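Local coordinates for putative uncharacterized protein (Desulfitobacterium hafniense, PDB 4JGI) that binds methylcobalamin in a Rossmann-like domain and probably serves as the methyl-carrying corrinoid protein of an O-demethylase system, at residues A[89-94]-A[140-145]; A[105-110]-A[120-125]; A[174-179]-A[204-209]. All coordinates share one frame; numbering follows the deposited sequence.

Contact 1: A[89-94]-A[140-145]; sequences RAKIVL and NPEIVG
Two groups grip Glu142 OE1. The backbone N of Lys91 gives Glu142 OE1 a hydrogen bond of 2.9 Å, and a water bridges it to Arg89 O. The amide comes to OE1 on the anti side of the carboxylate, about 29° out of its plane, through an N-H that points fairly straight at it (158°). A turn at chi2 (67°) bends the glutamate chain so that its carboxylate comes across to Lys91 N, in the place where the parallel pattern would probably put a main-chain acceptor. The ammonium of Lys91 is engaged differently, in a salt bridge with Glu119 on the adjoining strand. Lys91 O receives Ile143 N (3.3 Å) and, weakly, Glu142 N. From here the strands run parallel in regular alternation: Val93 N bonds Ile143 O, and Gly145 N bonds Val93 O at 2.8 Å. Weak CA-H...O contacts from Ile92 and Leu94 accompany them. On one face Ile92 and Ile143 lie side by side and point the same way, with Ile92 CG1 4.0 Å from Ile143 CB. Farther along this face Leu94 CD1 lies over the backbone of Gly145, 3.5 Å from Gly145 O. On the other face Val93 CG2, anti to its carbonyl carbon, meets the ring of Pro141 at CG (3.7 Å), under the cover of helix 129-139. Asn140, with positive phi, ends that helix, and Pro141 follows it toward strand 143-147. Adjacent parallel strands joined through helices, with their C-terminal ends turned to the cofactor, are characteristic of the Rossmann-like B12-binding fold; Leu94 and Gly145 both touch the methylcobalamin.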
loop_
_atom_site.group_PDB
_atom_site.type_symbol
_atom_site.label_atom_id
_atom_site.label_comp_id
_atom_site.label_asym_id
_atom_site.label_seq_id
_atom_site.Cartn_x
_atom_site.Cartn_y
_atom_site.Cartn_z
ATOM N N ARG A 89 2.017 8.906 11.348
ATOM C CA ARG A 89 1.837 7.915 10.271
ATOM C C ARG A 89 3.005 6.925 10.147
ATOM O O ARG A 89 4.189 7.368 10.242
ATOM C CB ARG A 89 1.729 8.678 8.948
ATOM C CG ARG A 89 0.454 9.492 8.869
ATOM C CD ARG A 89 0.442 10.251 7.545
ATOM N NE ARG A 89 1.553 11.195 7.503
ATOM C CZ ARG A 89 1.930 11.908 6.437
ATOM N NH1 ARG A 89 1.322 11.786 5.256
ATOM N NH2 ARG A 89 2.960 12.743 6.550
ATOM N N ALA A 90 2.714 5.638 9.833
ATOM C CA ALA A 90 3.817 4.721 9.537
ATOM C C ALA A 90 4.426 5.111 8.186
ATOM O O ALA A 90 3.759 5.701 7.351
ATOM C CB ALA A 90 3.361 3.313 9.494
ATOM N N LYS A 91 5.694 4.849 8.042
ATOM C CA LYS A 91 6.462 5.319 6.904
ATOM C C LYS A 91 6.869 4.156 6.042
ATOM O O LYS A 91 7.259 3.119 6.524
ATOM C CB LYS A 91 7.690 6.059 7.360
ATOM C CG LYS A 91 7.499 7.352 8.119
ATOM C CD LYS A 91 8.882 7.854 8.616
ATOM C CE LYS A 91 8.730 8.681 9.871
ATOM N NZ LYS A 91 7.988 9.926 9.580
ATOM N N ILE A 92 6.758 4.344 4.725
ATOM C CA ILE A 92 7.186 3.408 3.729
ATOM C C ILE A 92 8.158 4.052 2.765
ATOM O O ILE A 92 7.881 5.167 2.276
ATOM C CB ILE A 92 6.039 2.890 2.850
ATOM C CG1 ILE A 92 4.965 2.257 3.692
ATOM C CG2 ILE A 92 6.577 1.876 1.863
ATOM C CD1 ILE A 92 3.752 1.738 2.957
ATOM N N VAL A 93 9.351 3.447 2.562
ATOM C CA VAL A 93 10.247 3.883 1.519
ATOM C C VAL A 93 9.986 2.940 0.356
ATOM O O VAL A 93 10.056 1.707 0.520
ATOM C CB VAL A 93 11.731 3.848 1.969
ATOM C CG1 VAL A 93 12.650 3.996 0.783
ATOM C CG2 VAL A 93 12.015 4.912 3.012
ATOM N N LEU A 94 9.659 3.498 -0.791
ATOM C CA LEU A 94 9.128 2.758 -1.957
ATOM C C LEU A 94 9.962 3.030 -3.178
ATOM O O LEU A 94 10.259 4.175 -3.443
ATOM C CB LEU A 94 7.673 3.188 -2.179
ATOM C CG LEU A 94 6.885 2.569 -3.337
ATOM C CD1 LEU A 94 6.774 1.042 -3.144
ATOM C CD2 LEU A 94 5.480 3.182 -3.447
ATOM N N ASN A 140 14.164 6.320 8.646
ATOM C CA ASN A 140 13.822 5.215 9.531
ATOM C C ASN A 140 12.388 4.676 9.344
ATOM O O ASN A 140 11.547 4.672 10.258
ATOM C CB ASN A 140 14.134 5.530 11.009
ATOM C CG ASN A 140 15.581 5.106 11.386
ATOM O OD1 ASN A 140 16.085 3.927 11.225
ATOM N ND2 ASN A 140 16.246 6.038 11.868
ATOM N N PRO A 141 12.128 4.165 8.133
ATOM C CA PRO A 141 10.780 3.697 7.901
ATOM C C PRO A 141 10.481 2.400 8.583
ATOM O O PRO A 141 11.368 1.589 8.838
ATOM C CB PRO A 141 10.787 3.419 6.404
ATOM C CG PRO A 141 12.203 2.974 6.127
ATOM C CD PRO A 141 13.038 3.901 6.975
ATOM N N GLU A 142 9.205 2.154 8.777
ATOM C CA GLU A 142 8.736 0.822 9.208
ATOM C C GLU A 142 8.832 -0.252 8.130
ATOM O O GLU A 142 8.993 -1.451 8.404
ATOM C CB GLU A 142 7.280 0.935 9.619
ATOM C CG GLU A 142 6.955 1.608 10.966
ATOM C CD GLU A 142 7.229 3.113 11.165
ATOM O OE1 GLU A 142 7.250 3.942 10.251
ATOM O OE2 GLU A 142 7.449 3.493 12.342
ATOM N N ILE A 143 8.638 0.169 6.880
ATOM C CA ILE A 143 8.503 -0.703 5.696
ATOM C C ILE A 143 9.334 -0.180 4.530
ATOM O O ILE A 143 9.372 1.054 4.285
ATOM C CB ILE A 143 7.033 -0.807 5.251
ATOM C CG1 ILE A 143 6.159 -1.304 6.399
ATOM C CG2 ILE A 143 6.906 -1.708 4.015
ATOM C CD1 ILE A 143 4.655 -1.171 6.229
ATOM N N VAL A 144 10.001 -1.099 3.860
ATOM C CA VAL A 144 10.614 -0.850 2.570
ATOM C C VAL A 144 9.881 -1.675 1.535
ATOM O O VAL A 144 9.712 -2.874 1.708
ATOM C CB VAL A 144 12.088 -1.208 2.550
ATOM C CG1 VAL A 144 12.694 -0.971 1.145
ATOM C CG2 VAL A 144 12.828 -0.349 3.543
ATOM N N GLY A 145 9.349 -1.006 0.494
ATOM C CA GLY A 145 8.627 -1.688 -0.585
ATOM C C GLY A 145 9.409 -1.542 -1.883
ATOM O O GLY A 145 9.826 -0.418 -2.253
HETATM O O HOH W 1 6.332 6.284 11.780
#

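Contact 2: A[105-110]-A[120-125]; sequences GKNIFR and VFDLGI
Lys106 and Arg110, one helical turn apart, both reach across to the carboxylate of Asp122, joining helix 104-115 to strand 119-122 of a beta-alpha-beta unit. Each basic chain leaves the helix with CG anti to its backbone N and lies obliquely to the aspartate. Arg110 then bends at chi3 (64°), which turns its guanidinium so that NH1 meets Asp122 OD2 at 2.8 Å. The carboxylate oxygen lies in the guanidinium plane, but the two flat groups are twisted 59° apart, so this is a single salt-bridge bond at one edge. Lys106 bends at both chi3 and chi4, and its NZ bonds Asp122 OD1 at 2.8 Å from the syn side. The same ammonium also donates to Asn107 OD1 (3.0 Å), an oxygen that sits above one face of the Arg110 guanidinium. With two positive groups sharing it, Asp122 is probably held firmly in its charged form. Nearer the helix, the aliphatic part of Arg110 crosses Val120 at about a right angle, CG against CG1. The helix carrying these bases also lines the cofactor pocket through Gly105, Ile108 and Phe109. Asp122 also closes an Asx turn: Gly124 N comes to OD1 at 3.1 Å from above the carboxylate plane, on the face opposite Lys106 NZ.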
loop_
_atom_site.group_PDB
_atom_site.type_symbol
_atom_site.label_atom_id
_atom_site.label_comp_id
_atom_site.label_asym_id
_atom_site.label_seq_id
_atom_site.Cartn_x
_atom_site.Cartn_y
_atom_site.Cartn_z
ATOM N N GLY A 105 2.403 -0.238 -11.604
ATOM C CA GLY A 105 1.985 -0.978 -10.418
ATOM C C GLY A 105 2.400 -0.400 -9.077
ATOM O O GLY A 105 1.618 -0.276 -8.106
ATOM N N LYS A 106 3.644 -0.014 -9.033
ATOM C CA LYS A 106 4.187 0.653 -7.837
ATOM C C LYS A 106 3.329 1.841 -7.531
ATOM O O LYS A 106 3.057 2.122 -6.373
ATOM C CB LYS A 106 5.642 1.076 -8.127
ATOM C CG LYS A 106 6.242 1.916 -6.993
ATOM C CD LYS A 106 7.648 2.356 -7.255
ATOM C CE LYS A 106 7.796 3.431 -8.380
ATOM N NZ LYS A 106 7.342 4.815 -8.194
ATOM N N ASN A 107 2.945 2.593 -8.561
ATOM C CA ASN A 107 2.163 3.800 -8.301
ATOM C C ASN A 107 0.718 3.543 -7.840
ATOM O O ASN A 107 0.126 4.346 -7.140
ATOM C CB ASN A 107 2.254 4.702 -9.512
ATOM C CG ASN A 107 3.604 5.283 -9.716
ATOM O OD1 ASN A 107 4.416 5.259 -8.854
ATOM N ND2 ASN A 107 3.806 5.871 -10.851
ATOM N N ILE A 108 0.125 2.436 -8.303
ATOM C CA ILE A 108 -1.151 1.963 -7.763
ATOM C C ILE A 108 -1.040 1.693 -6.275
ATOM O O ILE A 108 -1.825 2.178 -5.477
ATOM C CB ILE A 108 -1.696 0.738 -8.556
ATOM C CG1 ILE A 108 -1.986 1.142 -9.976
ATOM C CG2 ILE A 108 -2.885 0.163 -7.867
ATOM C CD1 ILE A 108 -2.390 -0.024 -10.879
ATOM N N PHE A 109 0.009 0.999 -5.878
ATOM C CA PHE A 109 0.278 0.788 -4.486
ATOM C C PHE A 109 0.546 2.067 -3.727
ATOM O O PHE A 109 -0.019 2.228 -2.647
ATOM C CB PHE A 109 1.417 -0.214 -4.348
ATOM C CG PHE A 109 1.848 -0.407 -2.918
ATOM C CD1 PHE A 109 1.066 -1.173 -2.025
ATOM C CD2 PHE A 109 2.965 0.183 -2.425
ATOM C CE1 PHE A 109 1.420 -1.278 -0.665
ATOM C CE2 PHE A 109 3.320 0.037 -1.099
ATOM C CZ PHE A 109 2.563 -0.710 -0.216
ATOM N N ARG A 110 1.327 2.971 -4.282
ATOM C CA ARG A 110 1.605 4.229 -3.653
ATOM C C ARG A 110 0.293 4.950 -3.349
ATOM O O ARG A 110 0.089 5.478 -2.239
ATOM C CB ARG A 110 2.492 5.098 -4.583
ATOM C CG ARG A 110 2.776 6.453 -4.024
ATOM C CD ARG A 110 3.462 7.313 -5.068
ATOM N NE ARG A 110 2.606 7.574 -6.223
ATOM C CZ ARG A 110 3.003 8.013 -7.424
ATOM N NH1 ARG A 110 4.274 8.119 -7.752
ATOM N NH2 ARG A 110 2.078 8.243 -8.366
ATOM N N VAL A 120 4.549 7.966 2.446
ATOM C CA VAL A 120 5.232 7.207 1.484
ATOM C C VAL A 120 6.339 8.099 0.881
ATOM O O VAL A 120 6.064 9.210 0.341
ATOM C CB VAL A 120 4.270 6.668 0.414
ATOM C CG1 VAL A 120 5.047 5.939 -0.658
ATOM C CG2 VAL A 120 3.162 5.773 1.034
ATOM N N PHE A 121 7.557 7.614 0.955
ATOM C CA PHE A 121 8.723 8.228 0.306
ATOM C C PHE A 121 8.996 7.463 -1.005
ATOM O O PHE A 121 9.613 6.382 -1.004
ATOM C CB PHE A 121 9.922 8.231 1.196
ATOM C CG PHE A 121 9.699 8.900 2.518
ATOM C CD1 PHE A 121 9.150 8.245 3.597
ATOM C CD2 PHE A 121 10.043 10.266 2.672
ATOM C CE1 PHE A 121 8.917 8.876 4.802
ATOM C CE2 PHE A 121 9.792 10.924 3.880
ATOM C CZ PHE A 121 9.247 10.201 4.949
ATOM N N ASP A 122 8.433 8.001 -2.096
ATOM C CA ASP A 122 8.598 7.425 -3.401
ATOM C C ASP A 122 9.859 7.849 -4.077
ATOM O O ASP A 122 10.025 9.059 -4.371
ATOM C CB ASP A 122 7.349 7.725 -4.235
ATOM C CG ASP A 122 7.458 7.242 -5.658
ATOM O OD1 ASP A 122 8.156 6.239 -5.914
ATOM O OD2 ASP A 122 6.715 7.844 -6.509
ATOM N N LEU A 123 10.787 6.910 -4.249
ATOM C CA LEU A 123 12.077 7.212 -4.804
ATOM C C LEU A 123 12.089 7.126 -6.351
ATOM O O LEU A 123 13.073 7.437 -7.011
ATOM C CB LEU A 123 13.170 6.307 -4.235
ATOM C CG LEU A 123 13.326 6.435 -2.705
ATOM C CD1 LEU A 123 14.372 5.488 -2.233
ATOM C CD2 LEU A 123 13.884 7.800 -2.377
ATOM N N GLY A 124 11.002 6.667 -6.941
ATOM C CA GLY A 124 10.869 6.575 -8.392
ATOM C C GLY A 124 11.351 5.287 -9.013
ATOM O O GLY A 124 11.204 4.235 -8.409
ATOM N N ILE A 125 11.967 5.327 -10.187
ATOM C CA ILE A 125 12.401 4.108 -10.940
ATOM C C ILE A 125 13.927 3.944 -11.054
ATOM O O ILE A 125 14.625 4.985 -10.908
ATOM C CB ILE A 125 11.757 4.058 -12.333
ATOM C CG1 ILE A 125 12.149 5.249 -13.189
ATOM C CG2 ILE A 125 10.239 4.100 -12.196
ATOM C CD1 ILE A 125 11.576 5.222 -14.570
#

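Contact 3: A[174-179]-A[204-209]; sequences KVIIGG and KICQRW
Lys174 lays its aliphatic chain along the indole of Trp209. Lys174 CB sits over the six-membered ring of Trp209, 3.6 Å from its centroid and only 12° off the normal, a CH-pi contact. Because the lysine bends at chi2 (-69°), the following carbons do not leave the ring but run on across the same face: Lys174 CG lies 3.8 Å from Trp209 CD2, and CD passes over the bond between CE2 and NE1. Ile205 CG2, one helical turn back, touches the opposite face of the indole, which is thus clasped between helix and strand. This side is close-packed yet faces solvent, Lys174 and Trp209 both being partly exposed. On the inner side lies the buried Ile176, whose contacts are more widely spaced. Ile176 CB meets the edge of the same indole at Trp209 CZ3 (3.8 Å), near the ring plane, while its two branches spread along the helix. CG1 is anti to the backbone N, which carries Ile176 CD1 forward to Ile205 CG2 at 4.0 Å; Ile176 CG2 turns instead to Cys206 SG at 4.2 Å. The axes of segments 174-178 and 204-209 run almost exactly antiparallel (176°), 10.3 Å apart, as usual for a helix lying on a parallel sheet. Beyond the packed region the strand ends at Gly178, and Gly179, just after it, is a methylcobalamin-binding residue. Helix 199-209 lies over the face of strand 174-178 that bears Ile176, with Ile143 of strand 143-147 also against Cys206 and Trp209, and Asp194 of strand 194-195 against Ile205 and Trp209.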
loop_
_atom_site.group_PDB
_atom_site.type_symbol
_atom_site.label_atom_id
_atom_site.label_comp_id
_atom_site.label_asym_id
_atom_site.label_seq_id
_atom_site.Cartn_x
_atom_site.Cartn_y
_atom_site.Cartn_z
ATOM N N LYS A 174 10.348 -4.027 7.899
ATOM C CA LYS A 174 9.801 -5.088 7.144
ATOM C C LYS A 174 10.015 -4.738 5.662
ATOM O O LYS A 174 9.891 -3.580 5.304
ATOM C CB LYS A 174 8.310 -5.136 7.435
ATOM C CG LYS A 174 7.992 -5.564 8.864
ATOM C CD LYS A 174 8.343 -6.999 9.088
ATOM C CE LYS A 174 7.997 -7.411 10.535
ATOM N NZ LYS A 174 8.218 -8.857 10.598
ATOM N N VAL A 175 10.259 -5.735 4.850
ATOM C CA VAL A 175 10.471 -5.613 3.403
ATOM C C VAL A 175 9.349 -6.320 2.677
ATOM O O VAL A 175 9.116 -7.500 2.875
ATOM C CB VAL A 175 11.783 -6.190 2.927
ATOM C CG1 VAL A 175 11.946 -6.024 1.435
ATOM C CG2 VAL A 175 12.942 -5.457 3.661
ATOM N N ILE A 176 8.631 -5.572 1.821
ATOM C CA ILE A 176 7.589 -6.148 0.955
ATOM C C ILE A 176 8.022 -5.933 -0.502
ATOM O O ILE A 176 8.482 -4.849 -0.852
ATOM C CB ILE A 176 6.190 -5.604 1.281
ATOM C CG1 ILE A 176 5.134 -6.349 0.454
ATOM C CG2 ILE A 176 6.075 -4.109 1.033
ATOM C CD1 ILE A 176 3.726 -6.027 0.903
ATOM N N ILE A 177 7.838 -6.967 -1.323
ATOM C CA ILE A 177 8.154 -6.875 -2.734
ATOM C C ILE A 177 6.861 -7.066 -3.545
ATOM O O ILE A 177 5.913 -7.740 -3.141
ATOM C CB ILE A 177 9.251 -7.860 -3.187
ATOM C CG1 ILE A 177 8.741 -9.321 -3.018
ATOM C CG2 ILE A 177 10.511 -7.549 -2.357
ATOM C CD1 ILE A 177 9.694 -10.331 -3.571
ATOM N N GLY A 178 6.909 -6.451 -4.729
ATOM C CA GLY A 178 5.837 -6.586 -5.702
ATOM C C GLY A 178 6.372 -6.429 -7.088
ATOM O O GLY A 178 7.516 -6.086 -7.325
ATOM N N GLY A 179 5.509 -6.752 -8.047
ATOM C CA GLY A 179 5.879 -6.678 -9.470
ATOM C C GLY A 179 5.350 -7.897 -10.214
ATOM O O GLY A 179 4.927 -8.905 -9.638
ATOM N N LYS A 204 -2.992 -4.449 2.721
ATOM C CA LYS A 204 -3.484 -5.360 3.800
ATOM C C LYS A 204 -2.296 -5.865 4.623
ATOM O O LYS A 204 -2.334 -5.815 5.870
ATOM C CB LYS A 204 -4.243 -6.548 3.241
ATOM C CG LYS A 204 -4.769 -7.468 4.374
ATOM C CD LYS A 204 -5.339 -8.758 3.755
ATOM C CE LYS A 204 -5.806 -9.819 4.744
ATOM N NZ LYS A 204 -6.760 -10.888 4.230
ATOM N N ILE A 205 -1.273 -6.323 3.929
ATOM C CA ILE A 205 -0.038 -6.795 4.602
ATOM C C ILE A 205 0.604 -5.725 5.452
ATOM O O ILE A 205 0.980 -5.937 6.647
ATOM C CB ILE A 205 0.922 -7.432 3.611
ATOM C CG1 ILE A 205 0.387 -8.710 2.987
ATOM C CG2 ILE A 205 2.310 -7.619 4.231
ATOM C CD1 ILE A 205 1.032 -9.136 1.705
ATOM N N CYS A 206 0.726 -4.553 4.902
ATOM C CA CYS A 206 1.402 -3.474 5.546
ATOM C C CYS A 206 0.623 -2.963 6.781
ATOM O O CYS A 206 1.198 -2.641 7.826
ATOM C CB CYS A 206 1.591 -2.335 4.552
ATOM S SG CYS A 206 2.852 -2.620 3.270
ATOM N N GLN A 207 -0.685 -2.934 6.633
ATOM C CA GLN A 207 -1.549 -2.572 7.778
ATOM C C GLN A 207 -1.416 -3.547 8.971
ATOM O O GLN A 207 -1.357 -3.089 10.112
ATOM C CB GLN A 207 -2.995 -2.464 7.358
ATOM C CG GLN A 207 -3.307 -1.252 6.506
ATOM C CD GLN A 207 -3.373 0.112 7.228
ATOM O OE1 GLN A 207 -2.659 0.412 8.189
ATOM N NE2 GLN A 207 -4.247 0.971 6.723
ATOM N N ARG A 208 -1.265 -4.833 8.681
ATOM C CA ARG A 208 -1.023 -5.828 9.703
ATOM C C ARG A 208 0.297 -5.585 10.418
ATOM O O ARG A 208 0.406 -5.789 11.636
ATOM C CB ARG A 208 -1.104 -7.267 9.149
ATOM C CG ARG A 208 -2.496 -7.674 8.684
ATOM C CD ARG A 208 -2.592 -8.993 8.022
ATOM N NE ARG A 208 -4.008 -9.402 7.976
ATOM C CZ ARG A 208 -4.438 -10.669 7.947
ATOM N NH1 ARG A 208 -3.559 -11.633 7.749
ATOM N NH2 ARG A 208 -5.758 -10.976 8.032
ATOM N N TRP A 209 1.353 -5.199 9.666
ATOM C CA TRP A 209 2.640 -4.925 10.329
ATOM C C TRP A 209 2.697 -3.701 11.242
ATOM O O TRP A 209 3.490 -3.647 12.182
ATOM C CB TRP A 209 3.627 -4.749 9.197
ATOM C CG TRP A 209 4.061 -6.003 8.523
ATOM C CD1 TRP A 209 4.084 -7.293 9.038
ATOM C CD2 TRP A 209 4.649 -6.090 7.231
ATOM N NE1 TRP A 209 4.631 -8.148 8.132
ATOM C CE2 TRP A 209 4.977 -7.432 7.001
ATOM C CE3 TRP A 209 4.892 -5.153 6.199
ATOM C CZ2 TRP A 209 5.555 -7.881 5.828
ATOM C CZ3 TRP A 209 5.475 -5.608 5.044
ATOM C CH2 TRP A 209 5.854 -6.922 4.862
#

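All three contacts build on one parallel sheet. Contact 1 is its buried centre, strand against strand, held by main-chain hydrogen bonds with apolar side chains on both faces. Contact 2 is a surface contact nested within the loop that contact 1 closes; it pins a helix by salt bridges, and its strand is hydrogen-bonded to strand 91-96 through Phe121. Contact 3, partly buried, attaches another helix by apolar and CH-pi packing, its strand bonded to Val144 of contact 1. The helices of contacts 2 and 3 meet at Phe109 and Cys206, and each of the three contacts includes residues of the methylcobalamin pocket.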